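Local coordinates for MmeI (Methylophilus methylotrophus, PDB 5HR4), which is a Type IIL restriction-modification enzyme that acts on DNA and probably methylates adenine at N6 using S-adenosyl-L-methionine, at residues A521-Q526 against L555-K560; C533-T538 against I585-K590; I760-V765 against L784-L789; L841-N846 against S863-A868. All coordinates share one frame; numbering follows the deposited sequence.

Contact 1. Residues A521-Q526 against L555-K560; sequences AAHYIQ and LSLGIK
The methyl group of Ala-522 meets the end of Ile-559, with CB 3.7 Å from CD1, and this is the tightly packed side of the contact. Ile-525 CD1 joins the same apolar patch, its side chain crossing that of Ile-559 at about a right angle, with 4.1 Å to Ile-559 CD1. CG1 of Ile-559 stands anti to the carbonyl carbon (chi1 -66°), which brings the ethyl branch over to helix 517-524. Alanine suits its place because a small side chain lets the loop come close, while the longer, branched isoleucines supply the apolar surface, and Ile-559 also packs on Phe-587 of strand 581-588. The loop itself leaves helix 544-556 through a Schellman motif: Gly-558 takes a positive phi of 95°, at which a CB would jam against the preceding carbonyl oxygen. The chain then turns into strand 560-569, the sixth strand of the class I methyltransferase fold. Just before the glycine, Leu-557 bridges toward the solvent side. Its CD1 touches Ala-522 CB at 4.0 Å and lies over one face of the His-523 ring, 4.0 Å from the centroid and nearer the rim, in a CH-pi contact. His-523 is exposed, so this ring-methyl contact lies on the solvent side. Beyond it the exposed Gln-526 side chain lies against the Leu-557 backbone at the looser, solvent-facing margin.

Contact 2. Residues C533-T538 against I585-K590; sequences CAFVST and IGFGLK
The carbonyl oxygen of Cys-533 accepts a hydrogen bond from Phe-587 N at 2.7 Å, tilted 24° from the carbonyl plane, and also has a CA-H...O contact from Gly-586, with CA at 3.1 Å. Cys-533 N returns a bond to Phe-587 O, and Phe-535 and Ile-585 form the next hydrogen-bonded pair of this antiparallel arrangement. Between them Ala-534 faces Gly-586 in a non-hydrogen-bonded pair, the CA atoms only 4.0 Å apart; two small residues suit so close an approach. On the face bearing the larger side chains, Phe-587 has its CG between backbone N and carbonyl carbon (chi1 63°), which folds the ring back across Cys-533. Cys-533 CB then lies over one ring face, 3.7 Å from the centroid, and SG makes an oblique sulfur-aromatic contact. Phe-535 CD2 approaches the edge of the same ring, at 3.9 Å from CE1. An alanine in place of Phe-587 would probably take away the ring face over Cys-533 CB and one aromatic neighbour of Phe-535, opening a gap beside them. Strand 581-588 runs antiparallel between strands 532-538 and 560-569, the reversed seventh strand of class I methyltransferases. Tyr-518 and Ala-521 of helix 517-524 cover the phenylalanine face, Leu-324 and Leu-328 of helix 318-340 the opposite one.

Contact 3. Residues I760-V765 against L784-L789; sequences IPIGFV and LIFGLL
Ile-762 and Phe-764 bracket the ring of Phe-786, each meeting a different part of it. CG1 of Ile-762 rests 3.8 Å from Phe-786 CE1, and the carbonyl oxygen of Ile-762 lies at the ring edge, in its plane, 3.7 Å from the same CE1. Such an edge carries the slightly positive ring hydrogens, a fitting neighbour for an oxygen. Phe-764 makes a separate approach: its CE2 is 3.8 Å from Phe-786 CB, and the two rings, with planes 32° apart, pass obliquely. Ile-762 also sends its CD1 onward to Leu-789 CB, so that one branched side chain touches two residues three apart, on the same side of the helix. It does this with CG1 held between backbone N and carbonyl carbon (chi1 62°), which throws the ethyl arm toward the helix. Phe-786, in turn, has CG anti to its backbone N (chi1 170°), sending the ring out from helix 783-790 toward the backbone of Gly-763, whose CA lies 4.2 Å from Phe-786 CE1. A serine at Phe-786 would probably open a gap between helix and strand and leave Ile-762 and Phe-764 without the surface they share. In the next shell Arg-844 of helix 827-845 donates to Ile-762 O and, with Leu-841, packs on Phe-786. Strand 763-765 is the edge strand of a four-stranded antiparallel sheet in the target recognition region, paired with strand 746-750, whose Ile-749 and Leu-747 back Ile-762 and Phe-786.

Contact 4. Residues L841-N846 against S863-A868; sequences LKARSN and SELLKA
Residues 841-845 end one helix and 863-868 begin another, the two running antiparallel at 172° with their axes 8.7 Å apart and the CA atoms of Ala-843 and Leu-865 only 5.2 Å from each other. An alanine at the nearest point makes this closeness possible, since its CB fits the narrow space without pushing the helices apart. That CB touches Leu-865 CD1 at 3.7 Å and approaches Ala-868 CB, about a turn further on, at 4.5 Å. Leu-865 places CG anti to its backbone N (chi1 -172°), which carries CD1 across to the neighbouring helix; there it also meets the aliphatic part of Arg-844, 4.2 Å from CG. The long, extended arginine is thus apolar near its root and polar at its end, where NH2 binds Tyr-856 OH of helix 852-856 and NH1 binds Ile-762 O. At the exposed margin the contact becomes polar. Asn-846, the first residue past its helix, donates from ND2 to Glu-864 OE2 at 2.8 Å. The bond is bent, with 131° at the hydrogen, but uses the syn lone pair of the carboxylate, and amide and carboxylate lie nearly coplanar. Glu-864 suits this place because its extended chain carries the carboxylate across to the amide. Ala-839 and Ile-840, about a turn earlier in helix 827-845, continue the apolar seam against Leu-865 and Ala-868. The arrangement is an antiparallel helix pair, joined through the short helix 852-856, within the helical C-terminal region of the enzyme.

The four contacts form two groups in a long, multi-domain chain. Contacts 1 and 2 lie in the methyltransferase region, their centres about 11 Å apart, and their segments alternate along the chain: helix 517-524, strand 532-538, the end of helix 544-556, then strand 581-588. They meet directly where Lys-560 N probably bonds Gly-588 O. Contacts 3 and 4 follow in series, in the target recognition and C-terminal regions, with centres about 14 Å apart and joined across that boundary by Arg-844. About 39 Å separates the centres of contacts 2 and 3. Contacts 1 and 2 thus tie the methyltransferase sheet to its helices, contacts 3 and 4 the recognition region to the C-terminal helices, and the two groups do not touch.

Contact 1. Residues A521-Q526 against L555-K560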
loop_
_atom_site.group_PDB
_atom_site.type_symbol
_atom_site.label_atom_id
_atom_site.label_comp_id
_atom_site.label_asym_id
_atom_site.label_seq_id
_atom_site.Cartn_x
_atom_site.Cartn_y
_atom_site.Cartn_z
ATOM N N ALA A 521 13.538 -4.206 -10.594
ATOM C CA ALA A 521 14.196 -2.921 -10.822
ATOM C C ALA A 521 15.692 -3.015 -10.574
ATOM O O ALA A 521 16.493 -2.551 -11.393
ATOM C CB ALA A 521 13.585 -1.850 -9.923
ATOM N N ALA A 522 16.090 -3.647 -9.463
ATOM C CA ALA A 522 17.511 -3.727 -9.126
ATOM C C ALA A 522 18.302 -4.487 -10.184
ATOM O O ALA A 522 19.443 -4.127 -10.486
ATOM C CB ALA A 522 17.698 -4.375 -7.759
ATOM N N HIS A 523 17.722 -5.541 -10.761
ATOM C CA HIS A 523 18.411 -6.243 -11.841
ATOM C C HIS A 523 18.369 -5.439 -13.136
ATOM O O HIS A 523 19.358 -5.381 -13.873
ATOM C CB HIS A 523 17.809 -7.639 -12.036
ATOM C CG HIS A 523 18.303 -8.650 -11.041
ATOM N ND1 HIS A 523 17.510 -9.157 -10.030
ATOM C CD2 HIS A 523 19.517 -9.231 -10.890
ATOM C CE1 HIS A 523 18.211 -10.015 -9.308
ATOM N NE2 HIS A 523 19.431 -10.079 -9.810
ATOM N N TYR A 524 17.244 -4.779 -13.402
ATOM C CA TYR A 524 17.087 -3.996 -14.619
ATOM C C TYR A 524 18.110 -2.867 -14.714
ATOM O O TYR A 524 18.698 -2.636 -15.777
ATOM C CB TYR A 524 15.671 -3.442 -14.655
ATOM C CG TYR A 524 15.351 -2.540 -15.824
ATOM C CD1 TYR A 524 15.209 -3.051 -17.104
ATOM C CD2 TYR A 524 15.141 -1.187 -15.639
ATOM C CE1 TYR A 524 14.896 -2.223 -18.170
ATOM C CE2 TYR A 524 14.824 -0.358 -16.696
ATOM C CZ TYR A 524 14.700 -0.880 -17.953
ATOM O OH TYR A 524 14.377 -0.063 -19.010
ATOM N N ILE A 525 18.326 -2.130 -13.621
ATOM C CA ILE A 525 19.206 -0.963 -13.694
ATOM C C ILE A 525 20.667 -1.343 -13.590
ATOM O O ILE A 525 21.533 -0.464 -13.690
ATOM C CB ILE A 525 18.881 0.090 -12.609
ATOM C CG1 ILE A 525 19.225 -0.428 -11.216
ATOM C CG2 ILE A 525 17.413 0.471 -12.665
ATOM C CD1 ILE A 525 19.015 0.616 -10.137
ATOM N N GLN A 526 20.971 -2.627 -13.391
ATOM C CA GLN A 526 22.364 -3.039 -13.272
ATOM C C GLN A 526 23.163 -2.640 -14.508
ATOM O O GLN A 526 24.373 -2.405 -14.412
ATOM C CB GLN A 526 22.439 -4.553 -13.032
ATOM C CG GLN A 526 23.600 -5.006 -12.149
ATOM C CD GLN A 526 23.474 -4.529 -10.703
ATOM O OE1 GLN A 526 22.502 -4.849 -10.021
ATOM N NE2 GLN A 526 24.458 -3.758 -10.232
ATOM N N LEU A 555 20.876 -4.810 -0.877
ATOM C CA LEU A 555 22.183 -4.196 -0.634
ATOM C C LEU A 555 23.279 -4.913 -1.416
ATOM O O LEU A 555 24.144 -4.271 -2.021
ATOM C CB LEU A 555 22.501 -4.187 0.863
ATOM C CG LEU A 555 21.630 -3.320 1.788
ATOM C CD1 LEU A 555 22.053 -3.466 3.243
ATOM C CD2 LEU A 555 21.683 -1.856 1.396
ATOM N N SER A 556 23.230 -6.245 -1.453
ATOM C CA SER A 556 24.237 -7.015 -2.171
ATOM C C SER A 556 24.283 -6.677 -3.653
ATOM O O SER A 556 25.290 -6.966 -4.306
ATOM C CB SER A 556 23.975 -8.516 -1.999
ATOM O OG SER A 556 22.961 -8.964 -2.884
ATOM N N LEU A 557 23.224 -6.090 -4.204
ATOM C CA LEU A 557 23.181 -5.771 -5.626
ATOM C C LEU A 557 23.632 -4.351 -5.926
ATOM O O LEU A 557 23.596 -3.937 -7.091
ATOM C CB LEU A 557 21.772 -5.995 -6.173
ATOM C CG LEU A 557 21.351 -7.469 -6.262
ATOM C CD1 LEU A 557 19.981 -7.597 -6.918
ATOM C CD2 LEU A 557 22.383 -8.296 -7.018
ATOM N N GLY A 558 24.075 -3.612 -4.913
ATOM C CA GLY A 558 24.494 -2.245 -5.067
ATOM C C GLY A 558 23.428 -1.216 -4.767
ATOM O O GLY A 558 23.686 -0.018 -4.938
ATOM N N ILE A 559 22.239 -1.634 -4.325
ATOM C CA ILE A 559 21.133 -0.695 -4.206
ATOM C C ILE A 559 21.360 0.204 -3.007
ATOM O O ILE A 559 21.681 -0.266 -1.905
ATOM C CB ILE A 559 19.791 -1.423 -4.090
ATOM C CG1 ILE A 559 19.479 -2.168 -5.386
ATOM C CG2 ILE A 559 18.696 -0.408 -3.817
ATOM C CD1 ILE A 559 19.147 -1.262 -6.519
ATOM N N LYS A 560 21.183 1.504 -3.223
ATOM C CA LYS A 560 21.389 2.517 -2.211
ATOM C C LYS A 560 20.113 3.342 -2.111
ATOM O O LYS A 560 19.522 3.684 -3.139
ATOM C CB LYS A 560 22.608 3.380 -2.579
#

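Contact 2. Residues C533-T538 against I585-K590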
loop_
_atom_site.group_PDB
_atom_site.type_symbol
_atom_site.label_atom_id
_atom_site.label_comp_id
_atom_site.label_asym_id
_atom_site.label_seq_id
_atom_site.Cartn_x
_atom_site.Cartn_y
_atom_site.Cartn_z
ATOM N N CYS A 533 15.072 5.364 -9.136
ATOM C CA CYS A 533 13.785 4.696 -8.933
ATOM C C CYS A 533 13.107 5.147 -7.647
ATOM O O CYS A 533 13.765 5.451 -6.645
ATOM C CB CYS A 533 13.922 3.157 -8.864
ATOM S SG CYS A 533 14.964 2.400 -10.133
ATOM N N ALA A 534 11.774 5.114 -7.656
ATOM C CA ALA A 534 11.026 5.308 -6.421
ATOM C C ALA A 534 9.707 4.547 -6.493
ATOM O O ALA A 534 9.026 4.580 -7.521
ATOM C CB ALA A 534 10.770 6.789 -6.152
ATOM N N PHE A 535 9.356 3.868 -5.392
ATOM C CA PHE A 535 8.143 3.069 -5.278
ATOM C C PHE A 535 7.385 3.433 -4.008
ATOM O O PHE A 535 7.989 3.591 -2.938
ATOM C CB PHE A 535 8.453 1.553 -5.233
ATOM C CG PHE A 535 8.784 0.946 -6.576
ATOM C CD1 PHE A 535 8.138 1.365 -7.724
ATOM C CD2 PHE A 535 9.751 -0.048 -6.679
ATOM C CE1 PHE A 535 8.450 0.802 -8.945
ATOM C CE2 PHE A 535 10.060 -0.615 -7.889
ATOM C CZ PHE A 535 9.415 -0.191 -9.023
ATOM N N VAL A 536 6.062 3.581 -4.131
ATOM C CA VAL A 536 5.195 3.454 -2.965
ATOM C C VAL A 536 5.197 1.990 -2.512
ATOM O O VAL A 536 5.291 1.056 -3.325
ATOM C CB VAL A 536 3.764 3.939 -3.290
ATOM C CG1 VAL A 536 2.843 3.900 -2.053
ATOM C CG2 VAL A 536 3.775 5.324 -3.899
ATOM N N SER A 537 5.099 1.770 -1.210
ATOM C CA SER A 537 5.017 0.390 -0.770
ATOM C C SER A 537 4.375 0.360 0.606
ATOM O O SER A 537 4.436 1.337 1.354
ATOM C CB SER A 537 6.403 -0.276 -0.774
ATOM N N THR A 538 3.718 -0.748 0.917
ATOM C CA THR A 538 3.215 -0.922 2.271
ATOM C C THR A 538 4.356 -0.812 3.264
ATOM O O THR A 538 5.448 -1.338 3.041
ATOM C CB THR A 538 2.557 -2.277 2.444
ATOM O OG1 THR A 538 2.451 -2.526 3.852
ATOM C CG2 THR A 538 3.420 -3.367 1.792
ATOM N N ILE A 585 10.039 4.736 -1.244
ATOM C CA ILE A 585 11.461 4.394 -1.195
ATOM C C ILE A 585 12.092 4.779 -2.515
ATOM O O ILE A 585 11.870 4.120 -3.540
ATOM C CB ILE A 585 11.693 2.904 -0.906
ATOM C CG1 ILE A 585 11.174 2.553 0.498
ATOM C CG2 ILE A 585 13.170 2.607 -0.984
ATOM C CD1 ILE A 585 11.002 1.043 0.781
ATOM N N GLY A 586 12.904 5.848 -2.495
ATOM C CA GLY A 586 13.716 6.205 -3.644
ATOM C C GLY A 586 15.074 5.529 -3.569
ATOM O O GLY A 586 15.757 5.598 -2.541
ATOM N N PHE A 587 15.473 4.881 -4.662
ATOM C CA PHE A 587 16.692 4.083 -4.621
ATOM C C PHE A 587 17.339 4.048 -6.000
ATOM O O PHE A 587 16.760 4.463 -7.004
ATOM C CB PHE A 587 16.403 2.657 -4.107
ATOM C CG PHE A 587 15.491 1.876 -5.002
ATOM C CD1 PHE A 587 14.122 2.090 -4.975
ATOM C CD2 PHE A 587 16.004 0.966 -5.902
ATOM C CE1 PHE A 587 13.279 1.401 -5.810
ATOM C CE2 PHE A 587 15.164 0.261 -6.736
ATOM C CZ PHE A 587 13.797 0.482 -6.693
ATOM N N GLY A 588 18.561 3.537 -6.029
ATOM C CA GLY A 588 19.313 3.455 -7.260
ATOM C C GLY A 588 20.682 2.900 -6.955
ATOM O O GLY A 588 20.950 2.440 -5.841
ATOM N N LEU A 589 21.565 2.971 -7.947
ATOM C CA LEU A 589 22.899 2.422 -7.773
ATOM C C LEU A 589 23.930 3.458 -7.354
ATOM O O LEU A 589 25.037 3.069 -6.964
ATOM C CB LEU A 589 23.350 1.712 -9.051
ATOM C CG LEU A 589 22.643 0.364 -9.277
ATOM C CD1 LEU A 589 23.378 -0.449 -10.290
ATOM C CD2 LEU A 589 22.510 -0.413 -7.975
ATOM N N LYS A 590 23.576 4.751 -7.373
ATOM C CA LYS A 590 24.454 5.844 -6.959
ATOM C C LYS A 590 24.037 6.352 -5.585
ATOM O O LYS A 590 22.895 6.781 -5.403
ATOM C CB LYS A 590 24.389 6.998 -7.956
ATOM C CG LYS A 590 24.596 6.599 -9.403
ATOM C CD LYS A 590 24.211 7.714 -10.350
ATOM C CE LYS A 590 24.956 7.566 -11.675
ATOM N NZ LYS A 590 25.049 8.856 -12.443
#

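Contact 3. Residues I760-V765 against L784-L789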
loop_
_atom_site.group_PDB
_atom_site.type_symbol
_atom_site.label_atom_id
_atom_site.label_comp_id
_atom_site.label_asym_id
_atom_site.label_seq_id
_atom_site.Cartn_x
_atom_site.Cartn_y
_atom_site.Cartn_z
ATOM N N ILE A 760 4.112 -1.043 26.383
ATOM C CA ILE A 760 3.103 -2.070 26.135
ATOM C C ILE A 760 2.587 -2.571 27.476
ATOM O O ILE A 760 3.366 -3.126 28.264
ATOM C CB ILE A 760 3.657 -3.232 25.303
ATOM C CG1 ILE A 760 4.030 -2.765 23.905
ATOM C CG2 ILE A 760 2.616 -4.319 25.161
ATOM C CD1 ILE A 760 4.405 -3.894 22.996
ATOM N N PRO A 761 1.297 -2.392 27.784
ATOM C CA PRO A 761 0.743 -2.935 29.036
ATOM C C PRO A 761 0.910 -4.438 29.151
ATOM O O PRO A 761 0.242 -5.198 28.446
ATOM C CB PRO A 761 -0.746 -2.569 28.960
ATOM C CG PRO A 761 -0.838 -1.514 27.903
ATOM C CD PRO A 761 0.267 -1.762 26.943
ATOM N N ILE A 762 1.792 -4.876 30.038
ATOM C CA ILE A 762 1.989 -6.288 30.317
ATOM C C ILE A 762 1.627 -6.561 31.784
ATOM O O ILE A 762 1.457 -5.645 32.580
ATOM C CB ILE A 762 3.432 -6.708 30.007
ATOM C CG1 ILE A 762 4.395 -5.946 30.900
ATOM C CG2 ILE A 762 3.770 -6.392 28.561
ATOM C CD1 ILE A 762 5.808 -6.250 30.572
ATOM N N GLY A 763 1.485 -7.832 32.137
ATOM C CA GLY A 763 1.143 -8.104 33.526
ATOM C C GLY A 763 1.144 -9.586 33.836
ATOM O O GLY A 763 1.365 -10.425 32.961
ATOM N N PHE A 764 0.888 -9.903 35.106
ATOM C CA PHE A 764 0.872 -11.286 35.559
ATOM C C PHE A 764 -0.545 -11.843 35.584
ATOM O O PHE A 764 -1.510 -11.139 35.895
ATOM C CB PHE A 764 1.489 -11.431 36.943
ATOM C CG PHE A 764 2.970 -11.266 36.959
ATOM C CD1 PHE A 764 3.800 -12.317 36.613
ATOM C CD2 PHE A 764 3.542 -10.055 37.338
ATOM C CE1 PHE A 764 5.184 -12.163 36.643
ATOM C CE2 PHE A 764 4.921 -9.892 37.372
ATOM C CZ PHE A 764 5.741 -10.939 37.023
ATOM N N VAL A 765 -0.652 -13.132 35.253
ATOM C CA VAL A 765 -1.928 -13.812 35.087
ATOM C C VAL A 765 -1.871 -15.178 35.766
ATOM O O VAL A 765 -0.829 -15.846 35.766
ATOM C CB VAL A 765 -2.278 -13.961 33.587
ATOM C CG1 VAL A 765 -3.710 -14.373 33.422
ATOM C CG2 VAL A 765 -2.029 -12.669 32.850
ATOM N N LEU A 784 11.916 -9.482 38.160
ATOM C CA LEU A 784 12.950 -8.787 37.410
ATOM C C LEU A 784 12.591 -8.692 35.932
ATOM O O LEU A 784 12.695 -7.618 35.322
ATOM C CB LEU A 784 14.284 -9.508 37.602
ATOM C CG LEU A 784 15.399 -9.204 36.600
ATOM C CD1 LEU A 784 15.960 -7.811 36.822
ATOM C CD2 LEU A 784 16.493 -10.261 36.698
ATOM N N ILE A 785 12.154 -9.811 35.337
ATOM C CA ILE A 785 11.865 -9.823 33.904
ATOM C C ILE A 785 10.688 -8.910 33.582
ATOM O O ILE A 785 10.668 -8.256 32.531
ATOM C CB ILE A 785 11.596 -11.250 33.422
ATOM N N PHE A 786 9.703 -8.838 34.488
ATOM C CA PHE A 786 8.628 -7.865 34.327
ATOM C C PHE A 786 9.165 -6.437 34.326
ATOM O O PHE A 786 8.596 -5.552 33.673
ATOM C CB PHE A 786 7.588 -8.019 35.440
ATOM C CG PHE A 786 6.585 -6.910 35.464
ATOM C CD1 PHE A 786 5.448 -6.979 34.682
ATOM C CD2 PHE A 786 6.804 -5.770 36.220
ATOM C CE1 PHE A 786 4.521 -5.951 34.678
ATOM C CE2 PHE A 786 5.887 -4.731 36.216
ATOM C CZ PHE A 786 4.741 -4.825 35.440
ATOM N N GLY A 787 10.224 -6.178 35.088
ATOM C CA GLY A 787 10.851 -4.878 35.009
ATOM C C GLY A 787 11.479 -4.664 33.652
ATOM O O GLY A 787 11.329 -3.600 33.047
ATOM N N LEU A 788 12.151 -5.692 33.140
ATOM C CA LEU A 788 12.883 -5.542 31.892
ATOM C C LEU A 788 11.940 -5.231 30.739
ATOM O O LEU A 788 12.183 -4.305 29.960
ATOM C CB LEU A 788 13.694 -6.800 31.615
ATOM C CG LEU A 788 14.744 -6.594 30.536
ATOM C CD1 LEU A 788 15.685 -5.462 30.938
ATOM C CD2 LEU A 788 15.498 -7.891 30.323
ATOM N N LEU A 789 10.843 -5.980 30.627
ATOM C CA LEU A 789 9.883 -5.754 29.548
ATOM C C LEU A 789 9.030 -4.514 29.766
ATOM O O LEU A 789 8.357 -4.072 28.833
ATOM C CB LEU A 789 8.967 -6.964 29.395
ATOM C CG LEU A 789 9.661 -8.312 29.356
ATOM C CD1 LEU A 789 8.636 -9.371 29.020
ATOM C CD2 LEU A 789 10.802 -8.300 28.346
#

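Contact 4. Residues L841-N846 against S863-A868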
loop_
_atom_site.group_PDB
_atom_site.type_symbol
_atom_site.label_atom_id
_atom_site.label_comp_id
_atom_site.label_asym_id
_atom_site.label_seq_id
_atom_site.Cartn_x
_atom_site.Cartn_y
_atom_site.Cartn_z
ATOM N N LEU A 841 3.900 -2.150 39.978
ATOM C CA LEU A 841 2.737 -2.970 40.312
ATOM C C LEU A 841 1.849 -2.277 41.341
ATOM O O LEU A 841 0.636 -2.136 41.132
ATOM C CB LEU A 841 3.178 -4.342 40.827
ATOM C CG LEU A 841 3.572 -5.399 39.796
ATOM C CD1 LEU A 841 3.568 -6.748 40.464
ATOM C CD2 LEU A 841 2.653 -5.377 38.573
ATOM N N LYS A 842 2.446 -1.821 42.450
ATOM C CA LYS A 842 1.675 -1.123 43.474
ATOM C C LYS A 842 0.976 0.096 42.888
ATOM O O LYS A 842 -0.226 0.300 43.106
ATOM C CB LYS A 842 2.580 -0.723 44.640
ATOM N N ALA A 843 1.714 0.900 42.110
ATOM C CA ALA A 843 1.146 2.096 41.490
ATOM C C ALA A 843 -0.126 1.770 40.718
ATOM O O ALA A 843 -1.105 2.531 40.764
ATOM C CB ALA A 843 2.187 2.743 40.572
ATOM N N ARG A 844 -0.127 0.631 40.008
ATOM C CA ARG A 844 -1.317 0.168 39.295
ATOM C C ARG A 844 -2.450 -0.161 40.257
ATOM O O ARG A 844 -3.594 0.268 40.055
ATOM C CB ARG A 844 -0.980 -1.065 38.460
ATOM C CG ARG A 844 -0.251 -0.814 37.154
ATOM C CD ARG A 844 0.277 -2.136 36.614
ATOM N NE ARG A 844 0.965 -1.991 35.339
ATOM C CZ ARG A 844 1.285 -3.018 34.559
ATOM N NH1 ARG A 844 0.984 -4.255 34.939
ATOM N NH2 ARG A 844 1.908 -2.808 33.406
ATOM N N SER A 845 -2.153 -0.940 41.303
ATOM C CA SER A 845 -3.192 -1.372 42.243
ATOM C C SER A 845 -3.984 -0.191 42.811
ATOM O O SER A 845 -5.216 -0.248 42.886
ATOM C CB SER A 845 -2.576 -2.201 43.375
ATOM N N ASN A 846 -3.301 0.908 43.171
ATOM C CA ASN A 846 -3.953 2.072 43.783
ATOM C C ASN A 846 -5.022 2.739 42.920
ATOM O O ASN A 846 -5.448 3.856 43.221
ATOM C CB ASN A 846 -2.927 3.152 44.143
ATOM C CG ASN A 846 -1.997 2.732 45.260
ATOM O OD1 ASN A 846 -2.415 2.104 46.241
ATOM N ND2 ASN A 846 -0.720 3.076 45.117
ATOM N N SER A 863 0.275 10.224 37.604
ATOM C CA SER A 863 1.683 10.584 37.752
ATOM C C SER A 863 2.409 9.609 38.672
ATOM O O SER A 863 3.634 9.446 38.573
ATOM C CB SER A 863 1.826 12.025 38.259
ATOM O OG SER A 863 1.069 12.252 39.436
ATOM N N GLU A 864 1.679 8.950 39.565
ATOM C CA GLU A 864 2.319 7.964 40.424
ATOM C C GLU A 864 2.843 6.778 39.616
ATOM O O GLU A 864 3.884 6.202 39.961
ATOM C CB GLU A 864 1.336 7.511 41.508
ATOM C CG GLU A 864 1.922 6.579 42.545
ATOM C CD GLU A 864 0.852 5.791 43.272
ATOM O OE1 GLU A 864 -0.348 6.134 43.124
ATOM O OE2 GLU A 864 1.213 4.816 43.973
ATOM N N LEU A 865 2.160 6.421 38.518
ATOM C CA LEU A 865 2.649 5.334 37.672
ATOM C C LEU A 865 3.836 5.789 36.840
ATOM O O LEU A 865 4.846 5.078 36.743
ATOM C CB LEU A 865 1.533 4.814 36.769
ATOM C CG LEU A 865 1.866 3.547 35.965
ATOM C CD1 LEU A 865 2.395 2.429 36.844
ATOM C CD2 LEU A 865 0.646 3.090 35.189
ATOM N N LEU A 866 3.737 6.979 36.245
ATOM C CA LEU A 866 4.855 7.517 35.480
ATOM C C LEU A 866 6.134 7.521 36.306
ATOM O O LEU A 866 7.219 7.220 35.789
ATOM C CB LEU A 866 4.526 8.927 35.001
ATOM C CG LEU A 866 5.656 9.543 34.192
ATOM C CD1 LEU A 866 6.049 8.626 33.016
ATOM C CD2 LEU A 866 5.236 10.917 33.719
ATOM N N LYS A 867 6.018 7.829 37.605
ATOM C CA LYS A 867 7.204 7.908 38.445
ATOM C C LYS A 867 7.861 6.540 38.591
ATOM O O LYS A 867 9.067 6.392 38.347
ATOM C CB LYS A 867 6.839 8.502 39.806
ATOM N N ALA A 868 7.074 5.520 38.962
ATOM C CA ALA A 868 7.616 4.168 39.073
ATOM C C ALA A 868 8.271 3.727 37.770
ATOM O O ALA A 868 9.341 3.097 37.786
ATOM C CB ALA A 868 6.519 3.183 39.484
#